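Local coordinates for cytochrome C-552 (Thiobacillus ferrooxidans, PDB 1H1O), which carries electrons in the periplasm as a diheme, high-potential c-type cytochrome of the c4 class, at residues Ile62-Trp65 with Pro66-Gln69; Gln109-Thr112 with Asn113-Ile116; Tyr141-Ile144 with Ile145-Thr149. All blocks are in the same frame, centred on the assembly; numbering follows the deposited sequence.

Contact 1 of 3, residues Ile62-Trp65 with Pro66-Gln69. With HEM (protoporphyrin IX containing Fe), chain D.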
loop_
_atom_site.group_PDB
_atom_site.type_symbol
_atom_site.label_atom_id
_atom_site.label_comp_id
_atom_site.label_asym_id
_atom_site.label_seq_id
_atom_site.Cartn_x
_atom_site.Cartn_y
_atom_site.Cartn_z
ATOM N N ILE A 62 -8.789 0.879 13.402
ATOM C CA ILE A 62 -8.810 2.195 14.032
ATOM C C ILE A 62 -9.123 3.380 13.133
ATOM O O ILE A 62 -9.977 4.192 13.470
ATOM C CB ILE A 62 -7.472 2.489 14.738
ATOM C CG1 ILE A 62 -7.167 1.386 15.751
ATOM C CG2 ILE A 62 -7.535 3.843 15.429
ATOM C CD1 ILE A 62 -5.800 1.512 16.370
ATOM N N TYR A 63 -8.439 3.483 11.994
ATOM C CA TYR A 63 -8.639 4.622 11.110
ATOM C C TYR A 63 -9.479 4.445 9.855
ATOM O O TYR A 63 -9.732 5.423 9.151
ATOM C CB TYR A 63 -7.288 5.199 10.698
ATOM C CG TYR A 63 -6.405 5.564 11.853
ATOM C CD1 TYR A 63 -5.392 4.712 12.264
ATOM C CD2 TYR A 63 -6.585 6.766 12.545
ATOM C CE1 TYR A 63 -4.571 5.037 13.337
ATOM C CE2 TYR A 63 -5.770 7.105 13.621
ATOM C CZ TYR A 63 -4.765 6.234 14.013
ATOM O OH TYR A 63 -3.946 6.549 15.073
ATOM N N MET A 64 -9.907 3.224 9.550
ATOM C CA MET A 64 -10.706 3.039 8.348
ATOM C C MET A 64 -12.059 2.383 8.544
ATOM O O MET A 64 -12.977 2.632 7.757
ATOM C CB MET A 64 -9.919 2.256 7.296
ATOM C CG MET A 64 -8.855 3.078 6.606
ATOM S SD MET A 64 -9.532 4.483 5.705
ATOM C CE MET A 64 -10.822 3.729 4.735
ATOM N N TRP A 65 -12.204 1.542 9.560
ATOM C CA TRP A 65 -13.506 0.908 9.755
ATOM C C TRP A 65 -14.555 1.978 9.953
ATOM O O TRP A 65 -15.645 1.899 9.393
ATOM C CB TRP A 65 -13.505 -0.022 10.962
ATOM C CG TRP A 65 -12.809 -1.302 10.714
ATOM C CD1 TRP A 65 -12.010 -1.609 9.648
ATOM C CD2 TRP A 65 -12.797 -2.443 11.572
ATOM N NE1 TRP A 65 -11.497 -2.872 9.796
ATOM C CE2 TRP A 65 -11.963 -3.408 10.969
ATOM C CE3 TRP A 65 -13.411 -2.746 12.798
ATOM C CZ2 TRP A 65 -11.721 -4.657 11.547
ATOM C CZ3 TRP A 65 -13.173 -3.991 13.373
ATOM C CH2 TRP A 65 -12.334 -4.929 12.747
ATOM N N PRO A 66 -14.234 3.000 10.754
ATOM C CA PRO A 66 -15.199 4.069 10.994
ATOM C C PRO A 66 -15.670 4.737 9.714
ATOM O O PRO A 66 -16.849 4.684 9.373
ATOM C CB PRO A 66 -14.430 5.018 11.908
ATOM C CG PRO A 66 -13.596 4.066 12.722
ATOM C CD PRO A 66 -13.078 3.125 11.663
ATOM N N VAL A 67 -14.747 5.351 8.991
ATOM C CA VAL A 67 -15.121 6.029 7.766
ATOM C C VAL A 67 -15.709 5.096 6.704
ATOM O O VAL A 67 -16.590 5.502 5.944
ATOM C CB VAL A 67 -13.924 6.798 7.169
ATOM C CG1 VAL A 67 -13.072 5.871 6.310
ATOM C CG2 VAL A 67 -14.433 7.999 6.371
ATOM N N ALA A 68 -15.242 3.849 6.658
ATOM C CA ALA A 68 -15.740 2.900 5.662
ATOM C C ALA A 68 -17.187 2.543 5.944
ATOM O O ALA A 68 -17.992 2.384 5.029
ATOM C CB ALA A 68 -14.889 1.645 5.659
ATOM N N GLN A 69 -17.504 2.426 7.227
ATOM C CA GLN A 69 -18.843 2.082 7.676
ATOM C C GLN A 69 -19.906 3.003 7.095
ATOM O O GLN A 69 -21.075 2.640 7.013
ATOM C CB GLN A 69 -18.899 2.134 9.203
ATOM C CG GLN A 69 -20.276 1.871 9.781
ATOM C CD GLN A 69 -20.820 0.512 9.386
ATOM O OE1 GLN A 69 -21.982 0.195 9.657
ATOM N NE2 GLN A 69 -19.980 -0.304 8.748
HETATM C CHA HEM D . -5.894 3.240 4.255
HETATM C CHB HEM D . -9.470 4.989 1.572
HETATM C CHC HEM D . -10.398 8.245 5.002
HETATM C CHD HEM D . -6.786 6.594 7.615
HETATM C C1A HEM D . -6.792 3.418 3.201
HETATM C C2A HEM D . -6.861 2.606 2.003
HETATM C C3A HEM D . -7.873 3.107 1.240
HETATM C C4A HEM D . -8.411 4.221 1.991
HETATM C CMA HEM D . -8.390 2.649 -0.101
HETATM C CAA HEM D . -5.965 1.430 1.697
HETATM C CBA HEM D . -4.750 1.816 0.824
HETATM C CGA HEM D . -3.860 0.755 0.531
HETATM O O1A HEM D . -2.763 1.104 -0.034
HETATM O O2A HEM D . -4.086 -0.443 0.797
HETATM C C1B HEM D . -10.030 6.031 2.284
HETATM C C2B HEM D . -11.174 6.776 1.816
HETATM C C3B HEM D . -11.462 7.681 2.794
HETATM C C4B HEM D . -10.462 7.498 3.833
HETATM C CMB HEM D . -11.869 6.513 0.492
HETATM C CAB HEM D . -12.578 8.692 2.866
HETATM C CBB HEM D . -14.008 8.084 2.849
HETATM C C1C HEM D . -9.494 8.096 6.009
HETATM C C2C HEM D . -9.464 8.888 7.214
HETATM C C3C HEM D . -8.434 8.395 7.947
HETATM C C4C HEM D . -7.852 7.342 7.196
HETATM C CMC HEM D . -10.438 10.000 7.498
HETATM C CAC HEM D . -7.930 8.817 9.338
HETATM C CBC HEM D . -9.025 8.759 10.444
HETATM C C1D HEM D . -6.212 5.533 6.930
HETATM C C2D HEM D . -5.107 4.753 7.450
HETATM C C3D HEM D . -4.883 3.804 6.522
HETATM C C4D HEM D . -5.822 4.024 5.422
HETATM C CMD HEM D . -4.435 5.006 8.779
HETATM C CAD HEM D . -3.905 2.680 6.541
HETATM C CBD HEM D . -4.584 1.604 7.539
HETATM C CGD HEM D . -4.187 0.267 7.403
HETATM O O1D HEM D . -2.986 -0.022 7.558
HETATM O O2D HEM D . -5.023 -0.654 7.172
HETATM N NA HEM D . -7.736 4.393 3.181
HETATM N NB HEM D . -9.597 6.477 3.518
HETATM N NC HEM D . -8.487 7.148 6.015
HETATM N ND HEM D . -6.626 5.080 5.704
HETATM FE FE HEM D . -8.088 5.798 4.604
HETATM O O HOH W 1 -12.322 5.741 9.748
#
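Met64 stands on one face of the chain D heme, its SD bound to the heme FE at 2.2 Å, and its CE meets Val67 CG1 at 3.5 Å; His20 supplies the other axial ligand. The chain of Met64 is bent at both chi2 and chi3 (-62° and -50°), which curls the methyl group back toward Val67. Tyr63 has Ile62 CG2 over the centre of its ring, 3.7 Å above the plane, and heme CBC at its edge. The indole of Trp65 stacks with His53 and gives its NE1 hydrogen to Arg55 O. This is the His-Met coordination of a class I cytochrome c, with the methionine placed at a helix break: Met64 leaves helix 58-63 and is the N-cap of helix 65-69, where its O accepts Ala68 N at 2.8 Å. Pro66 has no N-H to give, and its CG lies 3.7 Å from Ile62 O. A water spans the break, accepting from Val67 N at 2.6 Å and donating weakly to Tyr63 O. Val67 reaches the heme too, its CG2 lying 3.5 Å from the heme vinyl-derived CBB. Helix 40-51 packs behind through Leu47 and Tyr50, which touch Met64.

Contact 2 of 3, residues Gln109-Thr112 with Asn113-Ile116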
loop_
_atom_site.group_PDB
_atom_site.type_symbol
_atom_site.label_atom_id
_atom_site.label_comp_id
_atom_site.label_asym_id
_atom_site.label_seq_id
_atom_site.Cartn_x
_atom_site.Cartn_y
_atom_site.Cartn_z
ATOM N N GLN A 109 14.234 -9.142 -8.330
ATOM C CA GLN A 109 14.800 -10.483 -8.386
ATOM C C GLN A 109 14.377 -11.418 -7.267
ATOM O O GLN A 109 14.485 -12.632 -7.399
ATOM C CB GLN A 109 16.324 -10.385 -8.404
ATOM C CG GLN A 109 16.865 -9.439 -9.464
ATOM C CD GLN A 109 18.380 -9.499 -9.590
ATOM O OE1 GLN A 109 18.938 -10.468 -10.127
ATOM N NE2 GLN A 109 19.056 -8.464 -9.090
ATOM N N GLY A 110 13.886 -10.855 -6.172
ATOM C CA GLY A 110 13.494 -11.677 -5.049
ATOM C C GLY A 110 14.779 -12.241 -4.490
ATOM O O GLY A 110 15.858 -11.804 -4.881
ATOM N N VAL A 111 14.671 -13.188 -3.563
ATOM C CA VAL A 111 15.844 -13.835 -2.973
ATOM C C VAL A 111 15.532 -15.326 -2.909
ATOM O O VAL A 111 14.823 -15.792 -2.025
ATOM C CB VAL A 111 16.138 -13.330 -1.560
ATOM C CG1 VAL A 111 17.369 -14.034 -1.026
ATOM C CG2 VAL A 111 16.357 -11.824 -1.576
ATOM N N THR A 112 16.075 -16.062 -3.866
ATOM C CA THR A 112 15.839 -17.490 -3.965
ATOM C C THR A 112 16.043 -18.341 -2.723
ATOM O O THR A 112 15.101 -18.991 -2.264
ATOM C CB THR A 112 16.671 -18.095 -5.092
ATOM O OG1 THR A 112 16.392 -17.394 -6.309
ATOM C CG2 THR A 112 16.319 -19.552 -5.268
ATOM N N ASN A 113 17.258 -18.354 -2.182
ATOM C CA ASN A 113 17.530 -19.194 -1.014
ATOM C C ASN A 113 16.723 -18.822 0.217
ATOM O O ASN A 113 16.611 -19.609 1.156
ATOM C CB ASN A 113 19.031 -19.201 -0.684
ATOM C CG ASN A 113 19.601 -17.814 -0.494
ATOM O OD1 ASN A 113 20.775 -17.568 -0.782
ATOM N ND2 ASN A 113 18.778 -16.898 0.000
ATOM N N GLU A 114 16.148 -17.627 0.212
ATOM C CA GLU A 114 15.348 -17.182 1.342
ATOM C C GLU A 114 13.879 -17.352 1.003
ATOM O O GLU A 114 12.990 -17.052 1.811
ATOM C CB GLU A 114 15.656 -15.721 1.654
ATOM C CG GLU A 114 16.209 -15.520 3.047
ATOM C CD GLU A 114 16.636 -14.093 3.305
ATOM O OE1 GLU A 114 17.756 -13.726 2.894
ATOM O OE2 GLU A 114 15.843 -13.342 3.911
ATOM N N GLN A 115 13.644 -17.850 -0.204
ATOM C CA GLN A 115 12.306 -18.084 -0.713
ATOM C C GLN A 115 11.434 -16.838 -0.696
ATOM O O GLN A 115 10.255 -16.882 -0.355
ATOM C CB GLN A 115 11.656 -19.231 0.056
ATOM C CG GLN A 115 12.317 -20.572 -0.259
ATOM C CD GLN A 115 11.833 -21.695 0.621
ATOM O OE1 GLN A 115 10.632 -21.900 0.785
ATOM N NE2 GLN A 115 12.771 -22.439 1.192
ATOM N N ILE A 116 12.042 -15.718 -1.071
ATOM C CA ILE A 116 11.340 -14.450 -1.164
ATOM C C ILE A 116 11.043 -14.249 -2.640
ATOM O O ILE A 116 11.957 -14.109 -3.451
ATOM C CB ILE A 116 12.213 -13.301 -0.663
ATOM C CG1 ILE A 116 12.532 -13.523 0.816
ATOM C CG2 ILE A 116 11.485 -11.968 -0.854
ATOM C CD1 ILE A 116 13.362 -12.416 1.442
#
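Val111 and Ile116 face each other as an antiparallel hydrogen-bonded pair, the one bridge of this turn. Val111 N donates to Ile116 O at 2.9 Å, and Ile116 N returns a nearly straight bond to Val111 O (N-H...O 171°). Val111 O is gripped a second time, by Glu114 N at 3.2 Å, a more bent bond; the two donors come from opposite faces of the carbonyl plane. Gln115 N bonds to Thr112 O at 2.8 Å, well above the plane of that carbonyl, in a second turn that starts one residue after the first.

Together these bonds close a tight hairpin loop of residues 112-115. Gln115, with a positive phi of 56°, and Ile116 both face Val111, as in a G1 beta bulge. The loop follows helix 100-109, which Gly110, also of positive phi, brings to an end; Gly110 CA passes 3.3 Å from Ile116 O. Helix 120-123 comes next, within the second cytochrome c domain.

Apolar contact gathers round Val111. Its CG1 lies 3.6 Å from Glu114 CB, the two side chains running side by side in the same direction, while its CB is 4.0 Å from Ile116 CB. Ile116 is buried and also touches a heme.

Two polar side chains flank Val111. Asn113 has CG between its backbone N and carbonyl carbon (chi1 55°), which turns the amide back across Val111, with Asn113 ND2 3.4 Å from Val111 CG1. Glu114 extends past Val111, and its OE2 is hydrogen-bonded to Gln172.

Contact 3 of 3, residues Tyr141-Ile144 with Ile145-Thr149. With HEM (protoporphyrin IX containing Fe), chain C.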
loop_
_atom_site.group_PDB
_atom_site.type_symbol
_atom_site.label_atom_id
_atom_site.label_comp_id
_atom_site.label_asym_id
_atom_site.label_seq_id
_atom_site.Cartn_x
_atom_site.Cartn_y
_atom_site.Cartn_z
ATOM N N TYR A 141 7.076 5.018 2.891
ATOM C CA TYR A 141 8.028 4.072 3.441
ATOM C C TYR A 141 7.486 3.299 4.650
ATOM O O TYR A 141 7.469 2.056 4.670
ATOM C CB TYR A 141 9.273 4.859 3.814
ATOM C CG TYR A 141 10.334 4.093 4.529
ATOM C CD1 TYR A 141 11.122 3.160 3.860
ATOM C CD2 TYR A 141 10.582 4.329 5.871
ATOM C CE1 TYR A 141 12.141 2.479 4.521
ATOM C CE2 TYR A 141 11.593 3.658 6.542
ATOM C CZ TYR A 141 12.367 2.735 5.864
ATOM O OH TYR A 141 13.352 2.071 6.546
ATOM N N GLY A 142 7.050 4.042 5.663
ATOM C CA GLY A 142 6.525 3.415 6.852
ATOM C C GLY A 142 5.303 2.599 6.504
ATOM O O GLY A 142 5.122 1.507 7.029
ATOM N N TYR A 143 4.468 3.108 5.606
ATOM C CA TYR A 143 3.269 2.378 5.258
ATOM C C TYR A 143 3.581 1.008 4.689
ATOM O O TYR A 143 2.932 0.022 5.046
ATOM C CB TYR A 143 2.425 3.138 4.255
ATOM C CG TYR A 143 1.160 2.395 3.931
ATOM C CD1 TYR A 143 0.094 2.359 4.834
ATOM C CD2 TYR A 143 1.044 1.678 2.742
ATOM C CE1 TYR A 143 -1.063 1.617 4.552
ATOM C CE2 TYR A 143 -0.096 0.939 2.451
ATOM C CZ TYR A 143 -1.143 0.910 3.351
ATOM O OH TYR A 143 -2.265 0.187 3.039
ATOM N N ILE A 144 4.565 0.944 3.797
ATOM C CA ILE A 144 4.946 -0.325 3.195
ATOM C C ILE A 144 5.428 -1.292 4.275
ATOM O O ILE A 144 4.952 -2.431 4.379
ATOM C CB ILE A 144 6.048 -0.108 2.152
ATOM C CG1 ILE A 144 5.469 0.677 0.980
ATOM C CG2 ILE A 144 6.637 -1.456 1.707
ATOM C CD1 ILE A 144 6.462 1.029 -0.062
ATOM N N ILE A 145 6.361 -0.822 5.093
ATOM C CA ILE A 145 6.903 -1.628 6.184
ATOM C C ILE A 145 5.778 -2.103 7.089
ATOM O O ILE A 145 5.750 -3.259 7.516
ATOM C CB ILE A 145 7.886 -0.818 7.030
ATOM C CG1 ILE A 145 9.064 -0.383 6.153
ATOM C CG2 ILE A 145 8.336 -1.642 8.245
ATOM C CD1 ILE A 145 10.094 0.449 6.875
ATOM N N GLN A 146 4.842 -1.210 7.375
ATOM C CA GLN A 146 3.723 -1.556 8.242
ATOM C C GLN A 146 2.860 -2.646 7.634
ATOM O O GLN A 146 2.403 -3.551 8.323
ATOM C CB GLN A 146 2.850 -0.336 8.518
ATOM C CG GLN A 146 1.678 -0.654 9.440
ATOM C CD GLN A 146 2.153 -1.271 10.751
ATOM O OE1 GLN A 146 2.241 -2.500 10.894
ATOM N NE2 GLN A 146 2.484 -0.418 11.709
ATOM N N GLN A 147 2.608 -2.551 6.339
ATOM C CA GLN A 147 1.784 -3.563 5.710
ATOM C C GLN A 147 2.543 -4.895 5.618
ATOM O O GLN A 147 1.964 -5.946 5.811
ATOM C CB GLN A 147 1.316 -3.072 4.347
ATOM C CG GLN A 147 0.532 -1.766 4.457
ATOM C CD GLN A 147 -0.580 -1.872 5.477
ATOM O OE1 GLN A 147 -0.772 -0.978 6.318
ATOM N NE2 GLN A 147 -1.318 -2.970 5.420
ATOM N N LEU A 148 3.841 -4.850 5.348
ATOM C CA LEU A 148 4.595 -6.081 5.274
ATOM C C LEU A 148 4.578 -6.729 6.658
ATOM O O LEU A 148 4.528 -7.948 6.790
ATOM C CB LEU A 148 6.021 -5.797 4.799
ATOM C CG LEU A 148 6.049 -5.465 3.306
ATOM C CD1 LEU A 148 7.472 -5.128 2.876
ATOM C CD2 LEU A 148 5.487 -6.662 2.517
ATOM N N THR A 149 4.595 -5.901 7.694
ATOM C CA THR A 149 4.556 -6.407 9.056
ATOM C C THR A 149 3.207 -7.095 9.297
ATOM O O THR A 149 3.143 -8.193 9.858
ATOM C CB THR A 149 4.735 -5.259 10.046
ATOM O OG1 THR A 149 5.979 -4.607 9.771
ATOM C CG2 THR A 149 4.748 -5.776 11.490
HETATM C CHA HEM C . -0.201 -5.954 -1.561
HETATM C CHB HEM C . 4.538 -5.892 -0.884
HETATM C CHC HEM C . 4.920 -9.755 -3.739
HETATM C CHD HEM C . 0.217 -9.764 -4.438
HETATM C C1A HEM C . 1.069 -5.585 -1.115
HETATM C C2A HEM C . 1.347 -4.487 -0.215
HETATM C C3A HEM C . 2.683 -4.450 -0.021
HETATM C C4A HEM C . 3.215 -5.557 -0.812
HETATM C CMA HEM C . 3.504 -3.516 0.818
HETATM C CAA HEM C . 0.310 -3.594 0.371
HETATM C CBA HEM C . -0.071 -2.432 -0.534
HETATM C CGA HEM C . -0.896 -1.488 0.061
HETATM O O1A HEM C . -1.083 -0.438 -0.620
HETATM O O2A HEM C . -1.440 -1.638 1.160
HETATM C C1B HEM C . 5.042 -6.953 -1.612
HETATM C C2B HEM C . 6.439 -7.301 -1.626
HETATM C C3B HEM C . 6.529 -8.410 -2.406
HETATM C C4B HEM C . 5.214 -8.702 -2.892
HETATM C CMB HEM C . 7.503 -6.543 -0.865
HETATM C CAB HEM C . 7.709 -9.251 -2.745
HETATM C CBB HEM C . 8.514 -9.738 -1.500
HETATM C C1C HEM C . 3.691 -10.090 -4.195
HETATM C C2C HEM C . 3.407 -11.201 -5.069
HETATM C C3C HEM C . 2.062 -11.189 -5.231
HETATM C C4C HEM C . 1.551 -10.089 -4.500
HETATM C CMC HEM C . 4.474 -12.133 -5.612
HETATM C CAC HEM C . 1.145 -12.147 -6.024
HETATM C CBC HEM C . 1.364 -13.653 -5.668
HETATM C C1D HEM C . -0.328 -8.719 -3.718
HETATM C C2D HEM C . -1.756 -8.429 -3.667
HETATM C C3D HEM C . -1.869 -7.376 -2.858
HETATM C C4D HEM C . -0.504 -7.004 -2.416
HETATM C CMD HEM C . -2.809 -9.215 -4.388
HETATM C CAD HEM C . -3.113 -6.648 -2.412
HETATM C CBD HEM C . -3.834 -7.481 -1.261
HETATM C CGD HEM C . -5.175 -7.087 -1.041
HETATM O O1D HEM C . -6.081 -7.355 -1.908
HETATM O O2D HEM C . -5.495 -6.475 0.013
HETATM N NA HEM C . 2.203 -6.225 -1.470
HETATM N NB HEM C . 4.293 -7.821 -2.389
HETATM N NC HEM C . 2.533 -9.410 -3.859
HETATM N ND HEM C . 0.412 -7.836 -2.951
HETATM FE FE HEM C . 2.367 -7.822 -2.691
#
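Tyr143 and Gln147, one helical turn apart, meet where CG of Gln147 lies over one face of the phenol ring, a CH-pi contact of 3.5 Å to the centroid. The Gln147 chain bends at chi2 and crosses the ring obliquely, its amide plane turned 26° from that of the ring. At the ring's edge sits a propionate of the chain C heme: Tyr143 OH donates to heme O2A at 2.7 Å. With CG of Tyr143 anti to the backbone N (chi1 -178°), the ring reaches out from the helix to that carboxylate. Arg55 makes a weak hydrogen bond to the same hydroxyl, which probably brings its positive charge near the propionate.

Leu148 and Ile144 meet the porphyrin rim itself, through Leu148 CD2 at 3.6 Å from heme CHB and Ile144 CG2 at 3.9 Å from heme CMA. On another side of the helix, Ile145 CD1 rests over the face of the Tyr141 ring, 3.6 Å from its centroid and displaced toward the hydroxyl end.

Regular i to i+4 backbone bonds set this spacing, among them Leu148 N to Ile144 O at 2.8 Å. Ile145 O accepts Thr149 OG1 at 2.6 Å and also Thr149 N, from opposite faces of its plane. Tyr141 also stacks on His97. Helix 141-153 meets the chain C heme through Tyr143, Ile144 and Leu148, and has helix 170-182 against it through Lys174, Ala177 and Leu180.

The three contacts follow one another along the chain. Contact 1 joins helices 58-63 and 65-69 of the first cytochrome c domain; contacts 2 and 3 both belong to the second, one in the loop between helices 100-109 and 120-123, the other on helix 141-153. Contacts 1 and 2 lie on opposite sides of the chain's centre, their centres 36 Å apart. Contact 3 is about 19 Å from each, centre to centre, and by nearest atoms about 8 Å from contact 1 and about 9 Å from contact 2. Each touches a heme pocket, and contact 3 holds residues of both, which places its helix where the two heme pockets meet, consistent with electron exchange between the hemes.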